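Long-range contacts in superoxide dismutase [Cu-Zn] (Bacteroidetes bacterium GWA2_30_7, PDB 7B4O), which probably catalyses the dismutation of superoxide to oxygen and hydrogen peroxide, though here zinc ions occupy its metal sites: residues G23-T28 against A38-L43; V34-D39 against L103-K108. All coordinates share one frame; numbering follows the deposited sequence.

How the interactions relate
From the N terminus, strand 22-30 comes first and turns back into strand 33-41. Interaction 1 (G23-T28 with A38-L43) closes this short hairpin at the end far from its turn. Interaction 2 (V34-D39 with L103-K108) starts within that hairpin and closes a loop of more than sixty residues, because its partner strand 101-107 lies much later in the chain. The two loops cross rather than nest, and the two contacts share A38 and D39. Strand 33-41 is therefore bonded along both edges, to 22-30 and to 101-107. T26 N to V37 O and T28 O to K35 N, each 2.8 Å and probably hydrogen-bonded, continue the hairpin pairing between the two contacts.

Interaction 1: residues G23-T28 against A38-L43; sequences GVITFT and ADLNGL
The end of L40 reaches across to CG1 of I25 on the inner side of a beta hairpin, with the A38 methyl beside them. The hairpin joins strands 22-30 and 33-41 of the Cu,Zn superoxide dismutase beta barrel. The paired segments 23-28 and 38-41 run antiparallel at 168°, their axes 4.7 Å apart at closest.

I25 meets both neighbours through one carbon. Its CG1 lies 3.9 Å from A38 CB. The same CG1 is 4.2 Å from L40 CD2, and the two side chains cross obliquely. This branch sits beside the backbone N of I25 (chi1 -54°), while CG2 takes the position anti to that N. L40 has CG anti to its own carbonyl carbon (chi1 -45°), which places CG so that its CD2 branch can reach the other strand. There CD2 comes within 3.8 Å of G23 CA. G23 has no side chain, and its backbone angles strongly favour glycine. Its CA packs directly against CD2, and D39 O also lies close to it. On the same face, I13, M123 and V125 help cover I25 and L40.

V24 and D39 point to the opposite face. Their backbones form a hydrogen-bonded pair. V24 N gives a bond of 3.0 Å to D39 O, with the donor tilted from the carbonyl plane. D39 N returns one of 2.9 Å to V24 O, almost straight at the acceptor. A water also donates to V24 O, at 3.0 Å. It donates to D39 OD2 as well, at 2.8 Å, and so links the carboxylate to the opposite strand. D39 OD1 accepts a hydrogen bond from ND1 of H102, a zinc ligand.

Inside, the side-chain contact is apolar; outside, beside V24, a water and H102 hold the two carboxylate oxygens of D39. This second-shell contact probably helps to orient the H102 imidazole toward its zinc ion.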
# COMPACT_ATOMS: atom_id res chain seq x y z
N GLY A 23 11.10 6.59 -1.42
CA GLY A 23 11.96 5.55 -0.85
C GLY A 23 11.22 4.28 -0.56
O GLY A 23 10.02 4.16 -0.92
N VAL A 24 11.93 3.36 0.06
CA VAL A 24 11.41 2.00 0.36
C VAL A 24 11.72 1.70 1.82
O VAL A 24 12.85 1.96 2.29
CB VAL A 24 12.01 0.94 -0.58
CG1 VAL A 24 11.46 -0.44 -0.27
CG2 VAL A 24 11.80 1.29 -2.04
N ILE A 25 10.72 1.15 2.49
CA ILE A 25 10.83 0.66 3.88
C ILE A 25 10.48 -0.82 3.88
O ILE A 25 9.47 -1.19 3.28
CB ILE A 25 9.90 1.47 4.82
CG1 ILE A 25 10.17 2.97 4.70
CG2 ILE A 25 10.05 0.97 6.25
CD1 ILE A 25 8.94 3.80 4.85
N THR A 26 11.32 -1.63 4.50
CA THR A 26 11.04 -3.07 4.68
C THR A 26 10.96 -3.39 6.17
O THR A 26 11.67 -2.76 6.98
CB THR A 26 12.06 -3.95 3.96
OG1 THR A 26 13.31 -3.80 4.62
CG2 THR A 26 12.15 -3.63 2.49
N PHE A 27 10.12 -4.36 6.47
CA PHE A 27 9.91 -4.90 7.82
C PHE A 27 10.15 -6.40 7.71
O PHE A 27 9.42 -7.04 6.95
CB PHE A 27 8.49 -4.60 8.30
CG PHE A 27 8.10 -3.15 8.26
CD1 PHE A 27 7.57 -2.57 7.12
CD2 PHE A 27 8.21 -2.36 9.40
CE1 PHE A 27 7.21 -1.23 7.10
CE2 PHE A 27 7.82 -1.04 9.39
CZ PHE A 27 7.32 -0.47 8.25
N THR A 28 11.13 -6.93 8.44
CA THR A 28 11.49 -8.37 8.34
C THR A 28 11.45 -8.97 9.75
O THR A 28 12.10 -8.41 10.65
CB THR A 28 12.84 -8.54 7.64
OG1 THR A 28 12.77 -7.84 6.39
CG2 THR A 28 13.18 -9.99 7.40
N ALA A 38 14.80 1.46 6.38
CA ALA A 38 14.26 2.55 5.55
C ALA A 38 15.41 3.15 4.75
O ALA A 38 16.48 3.42 5.32
CB ALA A 38 13.58 3.59 6.38
N ASP A 39 15.16 3.35 3.46
CA ASP A 39 16.10 4.03 2.54
C ASP A 39 15.29 5.05 1.75
O ASP A 39 14.54 4.63 0.84
CB ASP A 39 16.81 3.03 1.65
CG ASP A 39 17.78 2.19 2.45
OD1 ASP A 39 18.81 2.74 2.89
OD2 ASP A 39 17.45 1.02 2.69
N LEU A 40 15.41 6.32 2.13
CA LEU A 40 14.61 7.42 1.53
C LEU A 40 15.55 8.44 0.90
O LEU A 40 16.74 8.51 1.25
CB LEU A 40 13.77 8.11 2.61
CG LEU A 40 13.02 7.20 3.58
CD1 LEU A 40 12.17 8.05 4.52
CD2 LEU A 40 12.16 6.15 2.88
N ASN A 41 15.00 9.23 -0.02
CA ASN A 41 15.71 10.34 -0.68
C ASN A 41 14.78 11.55 -0.78
O ASN A 41 13.56 11.40 -0.61
CB ASN A 41 16.20 9.91 -2.06
CG ASN A 41 17.21 8.79 -2.00
OD1 ASN A 41 18.38 9.01 -1.68
ND2 ASN A 41 16.76 7.57 -2.26
N GLY A 42 15.36 12.71 -1.06
CA GLY A 42 14.60 13.94 -1.32
C GLY A 42 14.16 14.65 -0.05
O GLY A 42 13.32 15.56 -0.16
N LEU A 43 14.70 14.26 1.11
CA LEU A 43 14.34 14.89 2.41
C LEU A 43 15.22 16.11 2.68
O LEU A 43 16.40 16.10 2.35
CB LEU A 43 14.51 13.87 3.53
CG LEU A 43 13.36 12.89 3.68
CD1 LEU A 43 13.81 11.69 4.47
CD2 LEU A 43 12.15 13.54 4.31
O HOH W 1 14.99 -0.07 1.98

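Interaction 2: residues V34-D39 against L103-K108; sequences VKVVAD and LEYIDK. With ZN (zinc ion), chain G.
V36 packs beside the ring of Y105 where strands 33-41 and 101-107 of the Cu,Zn superoxide dismutase Greek-key beta barrel pair antiparallel. Six backbone hydrogen bonds join V34 with D107, V36 with Y105 and A38 with L103.

The tight part is the inner face. V36 CB lies 3.8 Å from Y105 CE1, approaching the ring obliquely. Y105 CG sits between its backbone N and carbonyl carbon (chi1 84°), and the ring lies alongside V36. Y105 OH then donates to D107 OD2, at 2.7 Å, on the anti lone pair of that oxygen. R85 forms a salt bridge to the same OD2, and D107 OD1 takes backbone N-H groups of M109 and I110. These bonds probably favour a charged D107 carboxylate. I93 and F50 help cover A38 and L103, while L90 packs on Y105.

The outer face is more polar and faces solvent: E104 is exposed, K35 and I106 partly so. I106 CD1 reaches K35 CB at 3.7 Å. Beyond it, the extended K35 chain passes obliquely over to E104. K35 NZ makes a long salt bridge of 3.5 Å to E104 OE1. The other carboxylate oxygen serves a metal: E104 and H102 bind a zinc ion together. E104 is also extended, with CG anti to its backbone N (chi1 -171°), and its OE2 coordinates that zinc ion at 2.2 Å.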
# COMPACT_ATOMS: atom_id res chain seq x y z
N VAL A 34 11.07 -7.25 14.93
CA VAL A 34 10.93 -6.91 13.48
C VAL A 34 12.02 -5.89 13.13
O VAL A 34 12.08 -4.83 13.76
CB VAL A 34 9.52 -6.42 13.14
CG1 VAL A 34 9.46 -5.81 11.73
CG2 VAL A 34 8.51 -7.54 13.30
N LYS A 35 12.85 -6.24 12.16
CA LYS A 35 13.89 -5.33 11.64
C LYS A 35 13.24 -4.34 10.67
O LYS A 35 12.68 -4.77 9.63
CB LYS A 35 15.01 -6.11 10.95
CG LYS A 35 16.16 -5.25 10.44
CD LYS A 35 17.19 -6.06 9.70
CE LYS A 35 18.35 -5.25 9.20
NZ LYS A 35 19.40 -6.13 8.64
N VAL A 36 13.31 -3.07 11.02
CA VAL A 36 12.82 -1.94 10.17
C VAL A 36 14.03 -1.40 9.43
O VAL A 36 15.01 -1.05 10.09
CB VAL A 36 12.15 -0.85 11.02
CG1 VAL A 36 11.62 0.28 10.16
CG2 VAL A 36 11.05 -1.47 11.87
N VAL A 37 13.96 -1.38 8.10
CA VAL A 37 15.03 -0.80 7.24
C VAL A 37 14.38 0.21 6.31
O VAL A 37 13.52 -0.19 5.50
CB VAL A 37 15.80 -1.86 6.45
CG1 VAL A 37 16.86 -1.20 5.57
CG2 VAL A 37 16.43 -2.89 7.36
N ALA A 38 14.80 1.46 6.38
CA ALA A 38 14.26 2.55 5.55
C ALA A 38 15.41 3.15 4.75
O ALA A 38 16.48 3.42 5.32
CB ALA A 38 13.58 3.59 6.38
N ASP A 39 15.16 3.35 3.46
CA ASP A 39 16.10 4.03 2.54
C ASP A 39 15.29 5.05 1.75
O ASP A 39 14.54 4.63 0.84
CB ASP A 39 16.81 3.03 1.65
CG ASP A 39 17.78 2.19 2.45
OD1 ASP A 39 18.81 2.74 2.89
OD2 ASP A 39 17.45 1.02 2.69
N LEU A 103 17.64 4.31 7.90
CA LEU A 103 17.31 3.92 9.29
C LEU A 103 17.23 2.41 9.35
O LEU A 103 16.67 1.80 8.43
CB LEU A 103 15.98 4.56 9.71
CG LEU A 103 15.45 4.14 11.08
CD1 LEU A 103 16.40 4.54 12.19
CD2 LEU A 103 14.07 4.71 11.32
N GLU A 104 17.82 1.84 10.40
CA GLU A 104 17.73 0.40 10.72
C GLU A 104 17.58 0.28 12.23
O GLU A 104 18.41 0.82 12.95
CB GLU A 104 18.99 -0.28 10.22
CG GLU A 104 19.00 -1.77 10.26
CD GLU A 104 20.31 -2.29 9.70
OE1 GLU A 104 20.75 -3.33 10.21
OE2 GLU A 104 20.91 -1.64 8.77
N TYR A 105 16.54 -0.41 12.69
CA TYR A 105 16.42 -0.73 14.13
C TYR A 105 15.47 -1.92 14.27
O TYR A 105 14.74 -2.25 13.31
CB TYR A 105 15.99 0.48 14.96
CG TYR A 105 14.51 0.72 14.99
CD1 TYR A 105 13.85 1.32 13.94
CD2 TYR A 105 13.75 0.30 16.08
CE1 TYR A 105 12.48 1.51 13.97
CE2 TYR A 105 12.38 0.49 16.13
CZ TYR A 105 11.74 1.10 15.07
OH TYR A 105 10.40 1.30 15.08
N ILE A 106 15.51 -2.53 15.44
CA ILE A 106 14.66 -3.69 15.80
C ILE A 106 13.49 -3.18 16.65
O ILE A 106 13.74 -2.66 17.77
CB ILE A 106 15.48 -4.76 16.55
CG1 ILE A 106 16.69 -5.22 15.74
CG2 ILE A 106 14.57 -5.91 16.94
CD1 ILE A 106 16.36 -5.76 14.37
N ASP A 107 12.29 -3.35 16.14
CA ASP A 107 11.04 -2.97 16.83
C ASP A 107 10.44 -4.24 17.45
O ASP A 107 10.32 -5.24 16.77
CB ASP A 107 10.08 -2.28 15.86
CG ASP A 107 8.95 -1.60 16.60
OD1 ASP A 107 8.06 -2.32 17.10
OD2 ASP A 107 8.95 -0.38 16.66
N LYS A 108 10.09 -4.17 18.74
CA LYS A 108 9.59 -5.34 19.51
C LYS A 108 8.06 -5.31 19.60
O LYS A 108 7.50 -6.21 20.24
CB LYS A 108 10.25 -5.34 20.89
CG LYS A 108 11.75 -5.58 20.84
CD LYS A 108 12.33 -6.05 22.16
CE LYS A 108 13.69 -6.70 22.00
NZ LYS A 108 13.58 -8.14 21.66
ZN ZN G . 22.00 0.20 8.15